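Local coordinates for protein response regulator receiver (Brucella melitensis biovar Abortus, PDB 4G97) that probably acts as a phosphorylation-controlled anti-anti-sigma factor of the PhyR family, joining a sigma-like domain to a receiver domain in general stress signalling, at residues L11-R16 against A220-L225; S18-G23 against K247-Q252; L100-A103 against N108-E111; V188-Q193 against D202-I207. One frame throughout, in Å; residues are numbered along the deposited sequence.

Interaction 1: residues L11-R16 against A220-L225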
loop_
_atom_site.group_PDB
_atom_site.type_symbol
_atom_site.label_atom_id
_atom_site.label_comp_id
_atom_site.label_asym_id
_atom_site.label_seq_id
_atom_site.Cartn_x
_atom_site.Cartn_y
_atom_site.Cartn_z
ATOM N N LEU A 11 9.136 -11.677 3.877
ATOM C CA LEU A 11 8.413 -10.987 4.965
ATOM C C LEU A 11 8.199 -9.468 4.716
ATOM O O LEU A 11 7.076 -9.003 4.920
ATOM C CB LEU A 11 9.071 -11.243 6.334
ATOM C CG LEU A 11 8.999 -12.670 6.881
ATOM C CD1 LEU A 11 9.885 -12.796 8.143
ATOM C CD2 LEU A 11 7.545 -13.053 7.245
ATOM N N PRO A 12 9.205 -8.674 4.265
ATOM C CA PRO A 12 8.939 -7.246 4.017
ATOM C C PRO A 12 7.732 -7.007 3.107
ATOM O O PRO A 12 6.827 -6.277 3.494
ATOM C CB PRO A 12 10.239 -6.764 3.358
ATOM C CG PRO A 12 11.287 -7.637 3.989
ATOM C CD PRO A 12 10.627 -8.988 3.999
ATOM N N TYR A 13 7.688 -7.669 1.922
ATOM C CA TYR A 13 6.588 -7.490 0.977
ATOM C C TYR A 13 5.260 -8.016 1.489
ATOM O O TYR A 13 4.205 -7.541 1.053
ATOM C CB TYR A 13 6.930 -8.050 -0.422
ATOM C CG TYR A 13 7.986 -7.241 -1.145
ATOM C CD1 TYR A 13 8.186 -5.892 -0.850
ATOM C CD2 TYR A 13 8.759 -7.806 -2.153
ATOM C CE1 TYR A 13 9.161 -5.146 -1.496
ATOM C CE2 TYR A 13 9.735 -7.063 -2.817
ATOM C CZ TYR A 13 9.937 -5.735 -2.476
ATOM O OH TYR A 13 10.870 -4.971 -3.129
ATOM N N LEU A 14 5.295 -9.019 2.373
ATOM C CA LEU A 14 4.056 -9.545 2.945
ATOM C C LEU A 14 3.466 -8.498 3.902
ATOM O O LEU A 14 2.249 -8.335 3.932
ATOM C CB LEU A 14 4.275 -10.903 3.623
ATOM C CG LEU A 14 3.040 -11.538 4.300
ATOM C CD1 LEU A 14 2.036 -12.036 3.283
ATOM C CD2 LEU A 14 3.455 -12.662 5.260
ATOM N N ARG A 15 4.331 -7.752 4.643
ATOM C CA ARG A 15 3.896 -6.633 5.501
ATOM C C ARG A 15 3.300 -5.532 4.607
ATOM O O ARG A 15 2.279 -4.979 4.967
ATOM C CB ARG A 15 5.070 -6.060 6.332
ATOM C CG ARG A 15 5.500 -6.999 7.450
ATOM C CD ARG A 15 6.529 -6.420 8.398
ATOM N NE ARG A 15 7.121 -7.503 9.188
ATOM C CZ ARG A 15 8.251 -8.135 8.880
ATOM N NH1 ARG A 15 8.986 -7.735 7.851
ATOM N NH2 ARG A 15 8.679 -9.136 9.625
ATOM N N ARG A 16 3.915 -5.231 3.432
ATOM C CA ARG A 16 3.372 -4.222 2.518
ATOM C C ARG A 16 1.925 -4.601 2.147
ATOM O O ARG A 16 0.997 -3.783 2.295
ATOM C CB ARG A 16 4.232 -4.093 1.250
ATOM C CG ARG A 16 3.637 -3.074 0.249
ATOM C CD ARG A 16 4.398 -3.007 -1.063
ATOM N NE ARG A 16 4.480 -4.332 -1.684
ATOM C CZ ARG A 16 5.375 -4.693 -2.592
ATOM N NH1 ARG A 16 6.262 -3.818 -3.042
ATOM N NH2 ARG A 16 5.391 -5.932 -3.057
ATOM N N ALA A 220 12.520 4.158 -3.576
ATOM C CA ALA A 220 13.302 3.253 -4.428
ATOM C C ALA A 220 13.760 2.059 -3.584
ATOM O O ALA A 220 14.179 1.050 -4.147
ATOM C CB ALA A 220 14.523 3.985 -4.984
ATOM N N PHE A 221 13.689 2.162 -2.239
ATOM C CA PHE A 221 14.152 1.081 -1.348
ATOM C C PHE A 221 13.028 0.676 -0.381
ATOM O O PHE A 221 13.153 0.962 0.802
ATOM C CB PHE A 221 15.438 1.518 -0.589
ATOM C CG PHE A 221 16.375 2.450 -1.340
ATOM C CD1 PHE A 221 17.214 1.967 -2.340
ATOM C CD2 PHE A 221 16.430 3.810 -1.032
ATOM C CE1 PHE A 221 18.049 2.834 -3.056
ATOM C CE2 PHE A 221 17.285 4.670 -1.733
ATOM C CZ PHE A 221 18.084 4.176 -2.740
ATOM N N PRO A 222 11.934 0.006 -0.844
ATOM C CA PRO A 222 10.814 -0.292 0.067
ATOM C C PRO A 222 11.071 -1.160 1.294
ATOM O O PRO A 222 10.417 -0.940 2.306
ATOM C CB PRO A 222 9.750 -0.909 -0.845
ATOM C CG PRO A 222 10.476 -1.372 -2.025
ATOM C CD PRO A 222 11.601 -0.401 -2.222
ATOM N N GLU A 223 11.996 -2.127 1.203
ATOM C CA GLU A 223 12.310 -3.089 2.265
ATOM C C GLU A 223 12.776 -2.413 3.544
ATOM O O GLU A 223 12.397 -2.865 4.608
ATOM C CB GLU A 223 13.357 -4.116 1.787
ATOM C CG GLU A 223 12.927 -4.908 0.556
ATOM C CD GLU A 223 13.225 -4.267 -0.793
ATOM O OE1 GLU A 223 13.612 -3.073 -0.837
ATOM O OE2 GLU A 223 13.094 -4.983 -1.811
ATOM N N ARG A 224 13.526 -1.295 3.439
ATOM C CA ARG A 224 14.001 -0.477 4.571
ATOM C C ARG A 224 12.837 0.032 5.454
ATOM O O ARG A 224 13.039 0.346 6.635
ATOM C CB ARG A 224 14.756 0.760 4.048
ATOM C CG ARG A 224 16.151 0.485 3.552
ATOM C CD ARG A 224 16.788 1.796 3.140
ATOM N NE ARG A 224 18.221 1.645 2.888
ATOM C CZ ARG A 224 18.985 2.562 2.302
ATOM N NH1 ARG A 224 18.456 3.700 1.864
ATOM N NH2 ARG A 224 20.281 2.342 2.131
ATOM N N LEU A 225 11.634 0.090 4.882
ATOM C CA LEU A 225 10.442 0.600 5.559
ATOM C C LEU A 225 9.407 -0.474 5.774
ATOM O O LEU A 225 8.258 -0.179 6.095
ATOM C CB LEU A 225 9.867 1.780 4.767
ATOM C CG LEU A 225 10.769 3.010 4.659
ATOM C CD1 LEU A 225 10.165 4.002 3.718
ATOM C CD2 LEU A 225 10.942 3.702 6.022
#
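Pro12, in the first turn of helix 11-22, sends its CB toward the loop 220-225 and lies closest to it along the backbone, its CA 5.6 Å from the CA of Glu223. The side chains only graze, Pro12 CB standing 4.3 Å from Glu223 CG. Tyr13 reaches further. With CG beside the backbone N (chi1 -70°), the end of its side chain comes nearer the loop than its CB direction suggests, Tyr13 OH lying 2.6 Å from Glu223 OE2. Ring and carboxylate planes are 39° apart, and the bend of the Glu223 chain at chi2 (86°) brings OE2 to the hydroxyl, the two side chains meeting obliquely. Pro222 comes to the ring edge, its CG 4.0 Å from Tyr13 CE1. The loop belongs to the receiver fold, following strand 215-219 of its parallel sheet, whereas helix 11-22 belongs to the sigma-like part, which makes this an interdomain contact. One helical turn on from Pro12, Arg16 barely approaches the loop itself but lays its guanidinium against Tyr13: NH2 sits 3.4 Å above the ring plane, offset toward the rim. A salt bridge links that same NH2 to Glu105, while Pro222 also packs on Leu236 and Thr238.

Interaction 2: residues S18-G23 against K247-Q252; sequences SRALTG and KALISQ
A single hydrogen bond is the polar link between Ala20 and Gln252: NE2 of Gln252 donates to the backbone O of Ala20 over 2.9 Å, nearly straight at 166°. The acceptor lies close to the plane of the Gln252 amide, yet the donor is tilted 35° from the carbonyl plane of Ala20. A bend at chi2 turns the glutamine chain across the gap between the helices, and its other amide atom, OE1, accepts from Arg96 NH1, so both ends of the buried amide are used and its rotation is fixed. The apolar share is small: Ala20 CB meets Leu249 CD2 at 4.0 Å, one methyl against one branch. Within the first segment, Ser18 O receives both Thr22 N and Thr22 OG1, from opposite faces of its plane, just before Gly23 leaves the helix with positive phi. The geometry describes a small, buried helix-helix contact, the axes of the short segments 10.2 Å apart at closest and inclined by 42°, joining the sigma-like part to the last helix of the receiver part. Around them, helix 94-104 supplies Leu100 to pack on both Leu21 and Gln252, helices 25-41 and 52-64 touch Ser18, and Ala248 rests on Val104.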
loop_
_atom_site.group_PDB
_atom_site.type_symbol
_atom_site.label_atom_id
_atom_site.label_comp_id
_atom_site.label_asym_id
_atom_site.label_seq_id
_atom_site.Cartn_x
_atom_site.Cartn_y
_atom_site.Cartn_z
ATOM N N SER A 18 -0.075 -6.797 3.781
ATOM C CA SER A 18 -0.886 -6.812 5.000
ATOM C C SER A 18 -1.353 -5.406 5.411
ATOM O O SER A 18 -2.516 -5.244 5.743
ATOM C CB SER A 18 -0.123 -7.471 6.132
ATOM O OG SER A 18 -1.006 -7.794 7.194
ATOM N N ARG A 19 -0.448 -4.397 5.362
ATOM C CA ARG A 19 -0.769 -3.002 5.661
ATOM C C ARG A 19 -1.775 -2.445 4.653
ATOM O O ARG A 19 -2.730 -1.795 5.070
ATOM C CB ARG A 19 0.500 -2.147 5.677
ATOM C CG ARG A 19 1.482 -2.524 6.795
ATOM C CD ARG A 19 2.744 -1.721 6.657
ATOM N NE ARG A 19 3.824 -2.269 7.474
ATOM C CZ ARG A 19 5.044 -1.753 7.556
ATOM N NH1 ARG A 19 5.353 -0.647 6.889
ATOM N NH2 ARG A 19 5.967 -2.338 8.302
ATOM N N ALA A 20 -1.587 -2.704 3.333
ATOM C CA ALA A 20 -2.519 -2.234 2.277
ATOM C C ALA A 20 -3.906 -2.837 2.471
ATOM O O ALA A 20 -4.918 -2.186 2.226
ATOM C CB ALA A 20 -1.999 -2.623 0.909
ATOM N N LEU A 21 -3.935 -4.082 2.956
ATOM C CA LEU A 21 -5.128 -4.865 3.205
ATOM C C LEU A 21 -5.906 -4.430 4.438
ATOM O O LEU A 21 -7.118 -4.483 4.407
ATOM C CB LEU A 21 -4.702 -6.328 3.343
ATOM C CG LEU A 21 -5.655 -7.363 2.806
ATOM C CD1 LEU A 21 -5.721 -7.306 1.271
ATOM C CD2 LEU A 21 -5.219 -8.757 3.267
ATOM N N THR A 22 -5.229 -4.014 5.514
ATOM C CA THR A 22 -5.875 -3.633 6.777
ATOM C C THR A 22 -5.991 -2.110 6.990
ATOM O O THR A 22 -6.802 -1.669 7.803
ATOM C CB THR A 22 -5.168 -4.297 7.963
ATOM O OG1 THR A 22 -3.874 -3.713 8.129
ATOM C CG2 THR A 22 -5.083 -5.797 7.826
ATOM N N GLY A 23 -5.159 -1.334 6.300
ATOM C CA GLY A 23 -5.182 0.114 6.427
ATOM C C GLY A 23 -4.370 0.725 7.552
ATOM O O GLY A 23 -4.441 1.941 7.748
ATOM N N LYS A 247 -2.446 3.473 -8.588
ATOM C CA LYS A 247 -3.901 3.413 -8.689
ATOM C C LYS A 247 -4.501 2.587 -7.525
ATOM O O LYS A 247 -5.437 3.045 -6.852
ATOM C CB LYS A 247 -4.259 2.797 -10.048
ATOM C CG LYS A 247 -5.741 2.550 -10.279
ATOM C CD LYS A 247 -6.031 2.250 -11.744
ATOM C CE LYS A 247 -6.070 0.781 -12.075
ATOM N NZ LYS A 247 -6.251 0.553 -13.536
ATOM N N ALA A 248 -3.937 1.382 -7.289
ATOM C CA ALA A 248 -4.373 0.458 -6.249
ATOM C C ALA A 248 -4.204 1.029 -4.871
ATOM O O ALA A 248 -5.106 0.886 -4.054
ATOM C CB ALA A 248 -3.605 -0.853 -6.353
ATOM N N LEU A 249 -3.047 1.642 -4.591
ATOM C CA LEU A 249 -2.785 2.184 -3.269
ATOM C C LEU A 249 -3.590 3.442 -2.964
ATOM O O LEU A 249 -4.028 3.597 -1.834
ATOM C CB LEU A 249 -1.305 2.331 -2.982
ATOM C CG LEU A 249 -0.547 0.991 -2.924
ATOM C CD1 LEU A 249 0.940 1.227 -2.949
ATOM C CD2 LEU A 249 -0.965 0.158 -1.707
ATOM N N ILE A 250 -3.860 4.288 -3.983
ATOM C CA ILE A 250 -4.739 5.448 -3.794
ATOM C C ILE A 250 -6.144 4.948 -3.466
ATOM O O ILE A 250 -6.763 5.447 -2.524
ATOM C CB ILE A 250 -4.743 6.450 -4.985
ATOM C CG1 ILE A 250 -3.375 7.121 -5.106
ATOM C CG2 ILE A 250 -5.846 7.526 -4.776
ATOM C CD1 ILE A 250 -3.177 7.857 -6.422
ATOM N N SER A 251 -6.624 3.944 -4.219
ATOM C CA SER A 251 -7.930 3.334 -4.009
ATOM C C SER A 251 -8.069 2.809 -2.566
ATOM O O SER A 251 -9.072 3.100 -1.909
ATOM C CB SER A 251 -8.162 2.203 -5.005
ATOM O OG SER A 251 -9.414 1.590 -4.747
ATOM N N GLN A 252 -7.080 2.033 -2.076
ATOM C CA GLN A 252 -7.110 1.532 -0.697
ATOM C C GLN A 252 -7.133 2.672 0.308
ATOM O O GLN A 252 -7.915 2.632 1.253
ATOM C CB GLN A 252 -5.908 0.625 -0.399
ATOM C CG GLN A 252 -5.946 -0.714 -1.098
ATOM C CD GLN A 252 -7.139 -1.544 -0.732
ATOM O OE1 GLN A 252 -8.043 -1.692 -1.524
ATOM N NE2 GLN A 252 -7.151 -2.139 0.449
#

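Interaction 3: residues L100-A103 against N108-E111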
loop_
_atom_site.group_PDB
_atom_site.type_symbol
_atom_site.label_atom_id
_atom_site.label_comp_id
_atom_site.label_asym_id
_atom_site.label_seq_id
_atom_site.Cartn_x
_atom_site.Cartn_y
_atom_site.Cartn_z
ATOM N N LEU A 100 -4.737 -6.211 -5.321
ATOM C CA LEU A 100 -3.507 -5.896 -4.591
ATOM C C LEU A 100 -2.400 -6.895 -4.943
ATOM O O LEU A 100 -1.296 -6.472 -5.253
ATOM C CB LEU A 100 -3.725 -5.809 -3.068
ATOM C CG LEU A 100 -4.494 -4.567 -2.532
ATOM C CD1 LEU A 100 -4.608 -4.630 -1.038
ATOM C CD2 LEU A 100 -3.794 -3.250 -2.892
ATOM N N LEU A 101 -2.717 -8.195 -4.978
ATOM C CA LEU A 101 -1.753 -9.263 -5.314
ATOM C C LEU A 101 -1.118 -9.094 -6.674
ATOM O O LEU A 101 0.065 -9.389 -6.831
ATOM C CB LEU A 101 -2.397 -10.667 -5.203
ATOM C CG LEU A 101 -2.727 -11.151 -3.785
ATOM C CD1 LEU A 101 -3.667 -12.333 -3.830
ATOM C CD2 LEU A 101 -1.465 -11.440 -2.975
ATOM N N VAL A 102 -1.899 -8.629 -7.660
ATOM C CA VAL A 102 -1.400 -8.408 -9.008
ATOM C C VAL A 102 -0.796 -7.012 -9.178
ATOM O O VAL A 102 0.375 -6.914 -9.539
ATOM C CB VAL A 102 -2.408 -8.797 -10.141
ATOM C CG1 VAL A 102 -2.683 -10.296 -10.147
ATOM C CG2 VAL A 102 -3.716 -8.031 -10.023
ATOM N N ALA A 103 -1.573 -5.936 -8.898
ATOM C CA ALA A 103 -1.124 -4.542 -9.086
ATOM C C ALA A 103 -0.057 -4.104 -8.124
ATOM O O ALA A 103 0.853 -3.384 -8.533
ATOM C CB ALA A 103 -2.296 -3.587 -9.012
ATOM N N ASN A 108 1.521 -12.779 -11.082
ATOM C CA ASN A 108 0.670 -12.879 -12.270
ATOM C C ASN A 108 -0.649 -13.465 -11.759
ATOM O O ASN A 108 -0.709 -13.905 -10.598
ATOM C CB ASN A 108 1.303 -13.729 -13.394
ATOM C CG ASN A 108 1.657 -15.162 -13.057
ATOM O OD1 ASN A 108 0.831 -15.961 -12.585
ATOM N ND2 ASN A 108 2.875 -15.546 -13.405
ATOM N N ASP A 109 -1.700 -13.457 -12.599
ATOM C CA ASP A 109 -3.029 -13.937 -12.244
ATOM C C ASP A 109 -3.066 -15.371 -11.702
ATOM O O ASP A 109 -3.826 -15.651 -10.776
ATOM C CB ASP A 109 -3.980 -13.763 -13.437
ATOM C CG ASP A 109 -4.190 -12.321 -13.867
ATOM O OD1 ASP A 109 -3.205 -11.540 -13.847
ATOM O OD2 ASP A 109 -5.322 -11.983 -14.272
ATOM N N HIS A 110 -2.252 -16.278 -12.266
ATOM C CA HIS A 110 -2.245 -17.679 -11.824
ATOM C C HIS A 110 -1.661 -17.861 -10.437
ATOM O O HIS A 110 -2.230 -18.606 -9.637
ATOM C CB HIS A 110 -1.606 -18.607 -12.868
ATOM C CG HIS A 110 -2.389 -18.661 -14.148
ATOM N ND1 HIS A 110 -3.648 -19.255 -14.207
ATOM C CD2 HIS A 110 -2.083 -18.165 -15.369
ATOM C CE1 HIS A 110 -4.056 -19.109 -15.458
ATOM N NE2 HIS A 110 -3.149 -18.459 -16.196
ATOM N N GLU A 111 -0.576 -17.127 -10.127
ATOM C CA GLU A 111 0.067 -17.150 -8.799
ATOM C C GLU A 111 -0.906 -16.587 -7.751
ATOM O O GLU A 111 -1.115 -17.204 -6.711
ATOM C CB GLU A 111 1.373 -16.351 -8.818
ATOM C CG GLU A 111 2.383 -16.838 -9.849
ATOM C CD GLU A 111 3.637 -15.997 -10.012
ATOM O OE1 GLU A 111 3.542 -14.748 -9.980
ATOM O OE2 GLU A 111 4.714 -16.595 -10.233
#
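Val102 holds CG1 beside its backbone N (chi1 -65°), which aims that methyl at the start of helix 109-116, and Asp109, its CG likewise beside the backbone N, brings its carboxylate nearer although its CB points away. The two side chains meet obliquely, Val102 CG1 lying 3.9 Å from Asp109 OD1. The same methyl sits 4.1 Å from Asn108 C, so one branch of the valine packs against the backbone where the second helix begins. There Asn108 is the N-cap and forms a capping box with Glu111: Glu111 N donates to Asn108 OD1 over 3.1 Å, and Asn108 N donates to Glu111 OE1 over 3.0 Å at 162°. The second bond meets OE1 on the anti side, 30° out of the carboxylate plane. Helices 94-104 and 109-116, separated by a short turn, thus form a helix-turn-helix-like pair within the sigma-like domain, and Leu127 of helix 120-135 touches both Val102 and Asp109. Contact across the turn is van der Waals in kind, a methyl against a carboxylate oxygen and a peptide carbon. The directional bonds lie within 108-111, which implies that the cap sets the helix start and Val102 packs against it.

Interaction 4: residues V188-Q193 against D202-I207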
loop_
_atom_site.group_PDB
_atom_site.type_symbol
_atom_site.label_atom_id
_atom_site.label_comp_id
_atom_site.label_asym_id
_atom_site.label_seq_id
_atom_site.Cartn_x
_atom_site.Cartn_y
_atom_site.Cartn_z
ATOM N N VAL A 188 -1.737 13.138 0.521
ATOM C CA VAL A 188 -0.352 13.434 0.162
ATOM C C VAL A 188 0.302 12.174 -0.438
ATOM O O VAL A 188 0.126 11.079 0.098
ATOM C CB VAL A 188 0.454 13.996 1.385
ATOM C CG1 VAL A 188 1.917 14.237 1.040
ATOM C CG2 VAL A 188 -0.172 15.286 1.918
ATOM N N LEU A 189 1.066 12.348 -1.541
ATOM C CA LEU A 189 1.892 11.300 -2.160
ATOM C C LEU A 189 3.295 11.869 -2.021
ATOM O O LEU A 189 3.587 12.917 -2.609
ATOM C CB LEU A 189 1.518 11.035 -3.629
ATOM C CG LEU A 189 0.011 10.937 -3.917
ATOM C CD1 LEU A 189 -0.255 10.912 -5.363
ATOM C CD2 LEU A 189 -0.622 9.754 -3.252
ATOM N N ALA A 190 4.110 11.266 -1.116
ATOM C CA ALA A 190 5.431 11.786 -0.775
ATOM C C ALA A 190 6.601 10.868 -1.053
ATOM O O ALA A 190 6.598 9.700 -0.642
ATOM C CB ALA A 190 5.466 12.201 0.692
ATOM N N ASP A 191 7.632 11.420 -1.708
ATOM C CA ASP A 191 8.890 10.696 -1.890
ATOM C C ASP A 191 9.622 10.702 -0.539
ATOM O O ASP A 191 9.493 11.657 0.230
ATOM C CB ASP A 191 9.788 11.342 -2.947
ATOM C CG ASP A 191 10.840 10.368 -3.469
ATOM O OD1 ASP A 191 11.675 9.897 -2.661
ATOM O OD2 ASP A 191 10.795 10.040 -4.663
ATOM N N ILE A 192 10.366 9.638 -0.254
ATOM C CA ILE A 192 11.128 9.468 0.988
ATOM C C ILE A 192 12.316 10.443 1.141
ATOM O O ILE A 192 12.545 10.962 2.233
ATOM C CB ILE A 192 11.469 7.952 1.176
ATOM C CG1 ILE A 192 10.682 7.364 2.323
ATOM C CG2 ILE A 192 12.962 7.613 1.277
ATOM C CD1 ILE A 192 9.346 7.050 1.977
ATOM N N GLN A 193 13.054 10.680 0.063
ATOM C CA GLN A 193 14.207 11.577 0.071
ATOM C C GLN A 193 13.945 12.748 -0.865
ATOM O O GLN A 193 13.370 12.563 -1.943
ATOM C CB GLN A 193 15.467 10.828 -0.348
ATOM N N ASP A 202 9.747 12.949 7.602
ATOM C CA ASP A 202 9.830 14.020 8.607
ATOM C C ASP A 202 9.015 15.220 8.170
ATOM O O ASP A 202 8.293 15.789 8.986
ATOM C CB ASP A 202 11.295 14.413 8.894
ATOM C CG ASP A 202 12.082 13.380 9.683
ATOM O OD1 ASP A 202 11.752 12.175 9.588
ATOM O OD2 ASP A 202 13.054 13.765 10.354
ATOM N N ALA A 203 9.082 15.551 6.864
ATOM C CA ALA A 203 8.309 16.613 6.218
ATOM C C ALA A 203 6.814 16.317 6.357
ATOM O O ALA A 203 6.051 17.207 6.732
ATOM C CB ALA A 203 8.688 16.712 4.740
ATOM N N VAL A 204 6.402 15.057 6.096
ATOM C CA VAL A 204 5.004 14.640 6.222
ATOM C C VAL A 204 4.539 14.654 7.697
ATOM O O VAL A 204 3.446 15.152 7.973
ATOM C CB VAL A 204 4.702 13.308 5.489
ATOM C CG1 VAL A 204 3.380 12.694 5.942
ATOM C CG2 VAL A 204 4.704 13.511 3.979
ATOM N N ASN A 205 5.369 14.133 8.628
ATOM C CA ASN A 205 5.058 14.080 10.068
ATOM C C ASN A 205 4.635 15.416 10.709
ATOM O O ASN A 205 3.802 15.415 11.618
ATOM C CB ASN A 205 6.158 13.368 10.859
ATOM C CG ASN A 205 6.088 11.861 10.740
ATOM O OD1 ASN A 205 5.009 11.262 10.605
ATOM N ND2 ASN A 205 7.242 11.211 10.805
ATOM N N GLU A 206 5.144 16.543 10.179
ATOM C CA GLU A 206 4.795 17.903 10.612
ATOM C C GLU A 206 3.349 18.267 10.246
ATOM O O GLU A 206 2.673 18.918 11.041
ATOM C CB GLU A 206 5.786 18.926 10.049
ATOM C CG GLU A 206 7.195 18.714 10.581
ATOM C CD GLU A 206 8.069 19.935 10.797
ATOM O OE1 GLU A 206 7.609 21.070 10.531
ATOM O OE2 GLU A 206 9.233 19.751 11.224
ATOM N N ILE A 207 2.871 17.805 9.066
ATOM C CA ILE A 207 1.510 17.990 8.557
ATOM C C ILE A 207 0.550 17.153 9.409
ATOM O O ILE A 207 -0.410 17.700 9.950
ATOM C CB ILE A 207 1.441 17.620 7.033
ATOM C CG1 ILE A 207 2.104 18.715 6.155
ATOM C CG2 ILE A 207 -0.002 17.282 6.560
ATOM C CD1 ILE A 207 2.674 18.229 4.823
#
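One methyl makes both of the close approaches in this contact: CG2 of Val204 touches two strand residues, lying 3.6 Å from Ala190 CB and 4.1 Å from Val188 CG1. Placed beside the backbone N of Val204, with CG1 taking the position opposite that nitrogen (chi1 164°), CG2 faces the strand. Val188 and Ala190, two residues apart on strand 187-191, both point toward the helix, and the Val188 and Val204 side chains slide past each other in opposite directions. The small Ala190 allows the approach, with the CA atoms of Ala190 and Val204 7.6 Å apart. At the strand end, Asp191, the predicted phosphorylation site, is not phosphorylated here. Its OD1 accepts from Gln193 N at 3.2 Å in an Asx turn, met on the anti side and 15° out of the carboxylate plane, while OD2 forms a salt bridge with Lys239. The contact therefore lies next to the probable phosphoacceptor site of a CheY-like receiver, Ala190 directly preceding Asp191. In the beta-alpha-beta unit of strand 187-191, helix 200-210 and strand 215-219, Val204 also packs on Val215 and Phe217 of the next strand and on Ile145 of strand 141-145, and Leu189 touches helix 149-161.

Overall arrangement
Interactions 1 and 2 share helix 11-22 and tie it to the receiver part at two places, their centres about 14 Å apart; along the chain their segments alternate. Arg19 NH1 and Leu225 O join them at 3.0 Å, a probable hydrogen bond. Interactions 3 and 4 are local, each closing within its own domain, and come in that order between the ends of the first two. Their centres lie about 29 Å apart, on opposite sides of the chain's centre, yet each touches interaction 2: Leu100 packs on Ala20 and Ala103 on Ala248, and Ile250 on Leu189. Interaction 4 also meets interaction 1 through Ile192 and Leu225. This continuity is consistent with a sigma-like domain held against the receiver.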